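Local coordinates for phosphoenolpyruvate-protein phosphotransferase (Coxiella burnetii, PDB 3TRC) that probably transfers the phosphoryl group of phosphoenolpyruvate to a histidine of a partner protein, and is represented here by its GAF domain, at residues F75-V83 with L92-K102. Sequence-based numbering, arbitrary orientation.
Sequences FGEGLIGLV and LADAPLHPAYK. With NA (sodium ion), chain C; PO4 (phosphate ion), chain B.
Both Leu-79 and His-98 carry CG anti to the backbone N (chi1 -168° and -167°), which, with chi2 of Leu-79 at 51°, brings its CD1 methyl over one face of the imidazole. In this GAF domain the pair joins the first turn of helix 78-86 to the loop that follows strand 90-92, outermost in this chain's sheet. Leu-79 CD1 stands 3.9 Å from the centroid of the His-98 ring, a CH-pi contact almost on the ring normal; Pro-99 CD packs on the opposite face. Ala-100 N helps hold the ring's rotation by donating to His-98 ND1 at 3.0 Å, close to the ring plane, within the type I turn from His-98 to Tyr-101. A branched leucine suits this place because its other methyl, Leu-79 CD2, meets Leu-92 CD1 tip to tip at 3.7 Å. That methyl also touches Ala-95 CB, small enough to leave it room, and the edge of the Tyr-101 ring, while Leu-82 CD2 reaches His-98 CE1.

No conventional hydrogen bond links the two segments directly. Instead Gly-78, at a phi that residues with a CB adopt reluctantly, brings its CA to 3.1 Å from Ala-100 O in a CA-H...O contact. A phosphate, probably from the crystallisation liquor, bridges the segments through backbone amides, with Arg-104 as a further donor. Ile-80 N binds its O3. Phosphate O4 accepts two bonds, from Leu-79 N at 2.8 Å and Lys-102 N at 2.9 Å.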
ATOM      1  N   PHE A  75      -5.107  25.718 -10.951  1.00 15.10           N
ATOM      2  CA  PHE A  75      -4.004  24.936 -11.493  1.00 16.92           C
ATOM      3  C   PHE A  75      -2.824  25.866 -11.775  1.00 18.76           C
ATOM      4  O   PHE A  75      -3.001  26.964 -12.303  1.00 21.11           O
ATOM      5  CB  PHE A  75      -4.395  24.240 -12.805  1.00 17.94           C
ATOM      6  CG  PHE A  75      -5.321  23.054 -12.643  1.00 18.16           C
ATOM      7  CD1 PHE A  75      -5.690  22.591 -11.393  1.00 18.16           C
ATOM      8  CD2 PHE A  75      -5.812  22.400 -13.767  1.00 18.06           C
ATOM      9  CE1 PHE A  75      -6.536  21.497 -11.263  1.00 17.85           C
ATOM     10  CE2 PHE A  75      -6.659  21.307 -13.646  1.00 18.73           C
ATOM     11  CZ  PHE A  75      -7.026  20.857 -12.390  1.00 16.26           C
ATOM     12  N   GLY A  76      -1.626  25.427 -11.414  1.00 20.58           N
ATOM     13  CA  GLY A  76      -0.406  26.108 -11.811  1.00 21.73           C
ATOM     14  C   GLY A  76       0.024  27.180 -10.832  1.00 26.21           C
ATOM     15  O   GLY A  76       1.142  27.692 -10.913  1.00 31.32           O
ATOM     16  N   GLU A  77      -0.858  27.515  -9.900  1.00 21.09           N
ATOM     17  CA  GLU A  77      -0.618  28.640  -9.003  1.00 21.82           C
ATOM     18  C   GLU A  77      -0.169  28.225  -7.613  1.00 21.33           C
ATOM     19  O   GLU A  77      -0.606  27.208  -7.075  1.00 20.17           O
ATOM     20  CB  GLU A  77      -1.860  29.526  -8.903  1.00 25.65           C
ATOM     21  CG  GLU A  77      -2.262  30.167 -10.215  1.00 29.90           C
ATOM     22  CD  GLU A  77      -3.248  31.302 -10.022  1.00 36.97           C
ATOM     23  OE1 GLU A  77      -3.711  31.500  -8.877  1.00 39.87           O
ATOM     24  OE2 GLU A  77      -3.554  31.997 -11.013  1.00 38.26           O
ATOM     25  N   GLY A  78       0.708  29.032  -7.029  1.00 19.60           N
ATOM     26  CA  GLY A  78       1.187  28.776  -5.688  1.00 19.01           C
ATOM     27  C   GLY A  78       2.046  27.533  -5.564  1.00 18.33           C
ATOM     28  O   GLY A  78       2.413  26.893  -6.548  1.00 19.55           O
ATOM     29  N   LEU A  79       2.368  27.191  -4.324  1.00 17.93           N
ATOM     30  CA  LEU A  79       3.219  26.055  -4.044  1.00 15.34           C
ATOM     31  C   LEU A  79       2.488  24.752  -4.361  1.00 16.46           C
ATOM     32  O   LEU A  79       3.065  23.823  -4.921  1.00 16.68           O
ATOM     33  CB  LEU A  79       3.640  26.092  -2.575  1.00 22.08           C
ATOM     34  CG  LEU A  79       4.753  25.151  -2.136  1.00 23.23           C
ATOM     35  CD1 LEU A  79       5.968  25.278  -3.056  1.00 20.34           C
ATOM     36  CD2 LEU A  79       5.125  25.455  -0.690  1.00 25.12           C
ATOM     37  N   ILE A  80       1.218  24.679  -3.988  1.00 16.10           N
ATOM     38  CA  ILE A  80       0.428  23.491  -4.284  1.00 17.36           C
ATOM     39  C   ILE A  80       0.311  23.281  -5.797  1.00 15.68           C
ATOM     40  O   ILE A  80       0.439  22.155  -6.291  1.00 15.24           O
ATOM     41  CB  ILE A  80      -0.947  23.540  -3.584  1.00 19.09           C
ATOM     42  CG1 ILE A  80      -0.737  23.419  -2.072  1.00 19.99           C
ATOM     43  CG2 ILE A  80      -1.855  22.435  -4.092  1.00 18.37           C
ATOM     44  CD1 ILE A  80      -1.974  23.665  -1.227  1.00 19.15           C
ATOM     45  N   GLY A  81       0.097  24.371  -6.529  1.00 16.79           N
ATOM     46  CA  GLY A  81       0.109  24.323  -7.980  1.00 19.18           C
ATOM     47  C   GLY A  81       1.437  23.815  -8.514  1.00 18.65           C
ATOM     48  O   GLY A  81       1.485  23.051  -9.476  1.00 17.48           O
ATOM     49  N   LEU A  82       2.530  24.228  -7.883  1.00 14.14           N
ATOM     50  CA  LEU A  82       3.847  23.800  -8.341  1.00 14.85           C
ATOM     51  C   LEU A  82       4.032  22.291  -8.163  1.00 15.88           C
ATOM     52  O   LEU A  82       4.582  21.624  -9.038  1.00 18.20           O
ATOM     53  CB  LEU A  82       4.943  24.594  -7.630  1.00 17.94           C
ATOM     54  CG  LEU A  82       6.369  24.409  -8.145  1.00 20.76           C
ATOM     55  CD1 LEU A  82       6.455  24.704  -9.644  1.00 22.09           C
ATOM     56  CD2 LEU A  82       7.329  25.288  -7.351  1.00 21.15           C
ATOM     57  N   VAL A  83       3.557  21.749  -7.041  1.00 15.49           N
ATOM     58  CA  VAL A  83       3.582  20.303  -6.844  1.00 14.80           C
ATOM     59  C   VAL A  83       2.839  19.600  -7.985  1.00 15.41           C
ATOM     60  O   VAL A  83       3.320  18.620  -8.549  1.00 14.93           O
ATOM     61  CB  VAL A  83       2.910  19.891  -5.519  1.00 14.82           C
ATOM     62  CG1 VAL A  83       2.841  18.372  -5.409  1.00 13.84           C
ATOM     63  CG2 VAL A  83       3.637  20.507  -4.322  1.00 17.59           C
ATOM     64  N   LEU A  92       9.818  21.047   2.072  1.00 13.05           N
ATOM     65  CA  LEU A  92      10.469  22.277   2.520  1.00 12.88           C
ATOM     66  C   LEU A  92      10.416  22.431   4.034  1.00 16.00           C
ATOM     67  O   LEU A  92       9.488  21.956   4.682  1.00 16.06           O
ATOM     68  CB  LEU A  92       9.787  23.487   1.876  1.00 15.56           C
ATOM     69  CG  LEU A  92       9.651  23.448   0.356  1.00 17.15           C
ATOM     70  CD1 LEU A  92       8.684  24.523  -0.137  1.00 19.39           C
ATOM     71  CD2 LEU A  92      11.009  23.586  -0.305  1.00 21.48           C
ATOM     72  N   ALA A  93      11.407  23.122   4.590  1.00 17.15           N
ATOM     73  CA  ALA A  93      11.424  23.423   6.016  1.00 15.95           C
ATOM     74  C   ALA A  93      10.620  24.681   6.349  1.00 15.19           C
ATOM     75  O   ALA A  93      10.097  24.815   7.454  1.00 16.84           O
ATOM     76  CB  ALA A  93      12.851  23.570   6.511  1.00 14.92           C
ATOM     77  N   ASP A  94      10.526  25.603   5.396  1.00 15.71           N
ATOM     78  CA  ASP A  94       9.802  26.851   5.632  1.00 15.78           C
ATOM     79  C   ASP A  94       9.075  27.320   4.371  1.00 17.47           C
ATOM     80  O   ASP A  94       9.571  28.179   3.633  1.00 18.54           O
ATOM     81  CB  ASP A  94      10.768  27.932   6.127  1.00 17.35           C
ATOM     82  CG  ASP A  94      10.096  28.962   7.017  1.00 21.20           C
ATOM     83  OD1 ASP A  94       8.857  29.108   6.962  1.00 21.76           O
ATOM     84  OD2 ASP A  94      10.821  29.645   7.772  1.00 22.76           O
ATOM     85  N   ALA A  95       7.890  26.760   4.145  1.00 16.01           N
ATOM     86  CA  ALA A  95       7.113  27.030   2.935  1.00 14.45           C
ATOM     87  C   ALA A  95       6.877  28.513   2.636  1.00 16.11           C
ATOM     88  O   ALA A  95       6.991  28.925   1.488  1.00 17.07           O
ATOM     89  CB  ALA A  95       5.776  26.275   2.973  1.00 14.38           C
ATOM     90  N   PRO A  96       6.536  29.314   3.660  1.00 16.00           N
ATOM     91  CA  PRO A  96       6.259  30.729   3.386  1.00 16.44           C
ATOM     92  C   PRO A  96       7.432  31.475   2.754  1.00 19.21           C
ATOM     93  O   PRO A  96       7.213  32.524   2.144  1.00 18.35           O
ATOM     94  CB  PRO A  96       5.939  31.293   4.771  1.00 16.40           C
ATOM     95  CG  PRO A  96       5.365  30.124   5.508  1.00 17.88           C
ATOM     96  CD  PRO A  96       6.208  28.957   5.052  1.00 17.16           C
ATOM     97  N   LEU A  97       8.646  30.950   2.885  1.00 17.34           N
ATOM     98  CA  LEU A  97       9.811  31.599   2.287  1.00 18.35           C
ATOM     99  C   LEU A  97      10.001  31.234   0.814  1.00 20.03           C
ATOM    100  O   LEU A  97      10.798  31.859   0.119  1.00 22.57           O
ATOM    101  CB  LEU A  97      11.085  31.282   3.075  1.00 21.30           C
ATOM    102  CG  LEU A  97      11.042  31.601   4.572  1.00 25.66           C
ATOM    103  CD1 LEU A  97      12.400  31.353   5.209  1.00 27.13           C
ATOM    104  CD2 LEU A  97      10.591  33.037   4.798  1.00 26.92           C
ATOM    105  N   HIS A  98       9.272  30.228   0.339  1.00 19.07           N
ATOM    106  CA  HIS A  98       9.374  29.823  -1.061  1.00 19.04           C
ATOM    107  C   HIS A  98       8.732  30.881  -1.942  1.00 22.05           C
ATOM    108  O   HIS A  98       7.657  31.381  -1.621  1.00 20.95           O
ATOM    109  CB  HIS A  98       8.698  28.467  -1.288  1.00 18.77           C
ATOM    110  CG  HIS A  98       9.019  27.843  -2.613  1.00 20.24           C
ATOM    111  ND1 HIS A  98       8.442  28.256  -3.795  1.00 20.69           N
ATOM    112  CD2 HIS A  98       9.854  26.827  -2.938  1.00 23.25           C
ATOM    113  CE1 HIS A  98       8.913  27.527  -4.792  1.00 20.72           C
ATOM    114  NE2 HIS A  98       9.773  26.654  -4.299  1.00 21.78           N
ATOM    115  N   PRO A  99       9.394  31.228  -3.054  1.00 25.10           N
ATOM    116  CA  PRO A  99       8.930  32.275  -3.973  1.00 24.30           C
ATOM    117  C   PRO A  99       7.529  32.032  -4.534  1.00 25.07           C
ATOM    118  O   PRO A  99       6.861  32.990  -4.925  1.00 26.60           O
ATOM    119  CB  PRO A  99       9.959  32.222  -5.107  1.00 26.96           C
ATOM    120  CG  PRO A  99      11.182  31.658  -4.481  1.00 30.29           C
ATOM    121  CD  PRO A  99      10.689  30.663  -3.470  1.00 28.57           C
ATOM    122  N   ALA A 100       7.093  30.775  -4.579  1.00 22.39           N
ATOM    123  CA  ALA A 100       5.800  30.443  -5.173  1.00 22.06           C
ATOM    124  C   ALA A 100       4.668  30.491  -4.154  1.00 23.23           C
ATOM    125  O   ALA A 100       3.493  30.488  -4.522  1.00 23.40           O
ATOM    126  CB  ALA A 100       5.853  29.071  -5.834  1.00 21.40           C
ATOM    127  N   TYR A 101       5.025  30.537  -2.876  1.00 17.97           N
ATOM    128  CA  TYR A 101       4.036  30.482  -1.802  1.00 20.60           C
ATOM    129  C   TYR A 101       3.100  31.691  -1.787  1.00 22.84           C
ATOM    130  O   TYR A 101       3.543  32.835  -1.882  1.00 22.14           O
ATOM    131  CB  TYR A 101       4.733  30.337  -0.447  1.00 20.51           C
ATOM    132  CG  TYR A 101       3.794  30.083   0.715  1.00 24.02           C
ATOM    133  CD1 TYR A 101       3.382  28.796   1.031  1.00 27.77           C
ATOM    134  CD2 TYR A 101       3.337  31.128   1.502  1.00 24.95           C
ATOM    135  CE1 TYR A 101       2.530  28.558   2.099  1.00 30.40           C
ATOM    136  CE2 TYR A 101       2.485  30.904   2.569  1.00 29.35           C
ATOM    137  CZ  TYR A 101       2.087  29.619   2.865  1.00 30.17           C
ATOM    138  OH  TYR A 101       1.240  29.390   3.925  1.00 36.77           O
ATOM    139  N   LYS A 102       1.804  31.425  -1.661  1.00 22.33           N
ATOM    140  CA  LYS A 102       0.808  32.487  -1.564  1.00 26.23           C
ATOM    141  C   LYS A 102       0.256  32.558  -0.145  1.00 24.41           C
ATOM    142  O   LYS A 102      -0.448  31.653   0.303  1.00 23.55           O
ATOM    143  CB  LYS A 102      -0.323  32.254  -2.569  1.00 30.71           C
ATOM    144  CG  LYS A 102       0.119  32.323  -4.026  1.00 35.09           C
ATOM    145  CD  LYS A 102      -0.900  31.671  -4.950  1.00 41.59           C
ATOM    146  CE  LYS A 102      -1.662  32.697  -5.769  1.00 47.41           C
ATOM    147  NZ  LYS A 102      -2.406  33.661  -4.914  1.00 51.16           N
TER
HETATM  148 NA    NA C 170      -0.986  22.692 -10.945  1.00 34.94          NA
HETATM  149  P   PO4 B 169      -0.280  28.116  -2.115  1.00 27.62           P
HETATM  150  O1  PO4 B 169      -1.253  28.984  -2.870  1.00 26.86           O
HETATM  151  O2  PO4 B 169      -0.641  28.106  -0.645  1.00 34.60           O
HETATM  152  O3  PO4 B 169      -0.307  26.706  -2.641  1.00 27.38           O
HETATM  153  O4  PO4 B 169       1.117  28.670  -2.250  1.00 24.49           O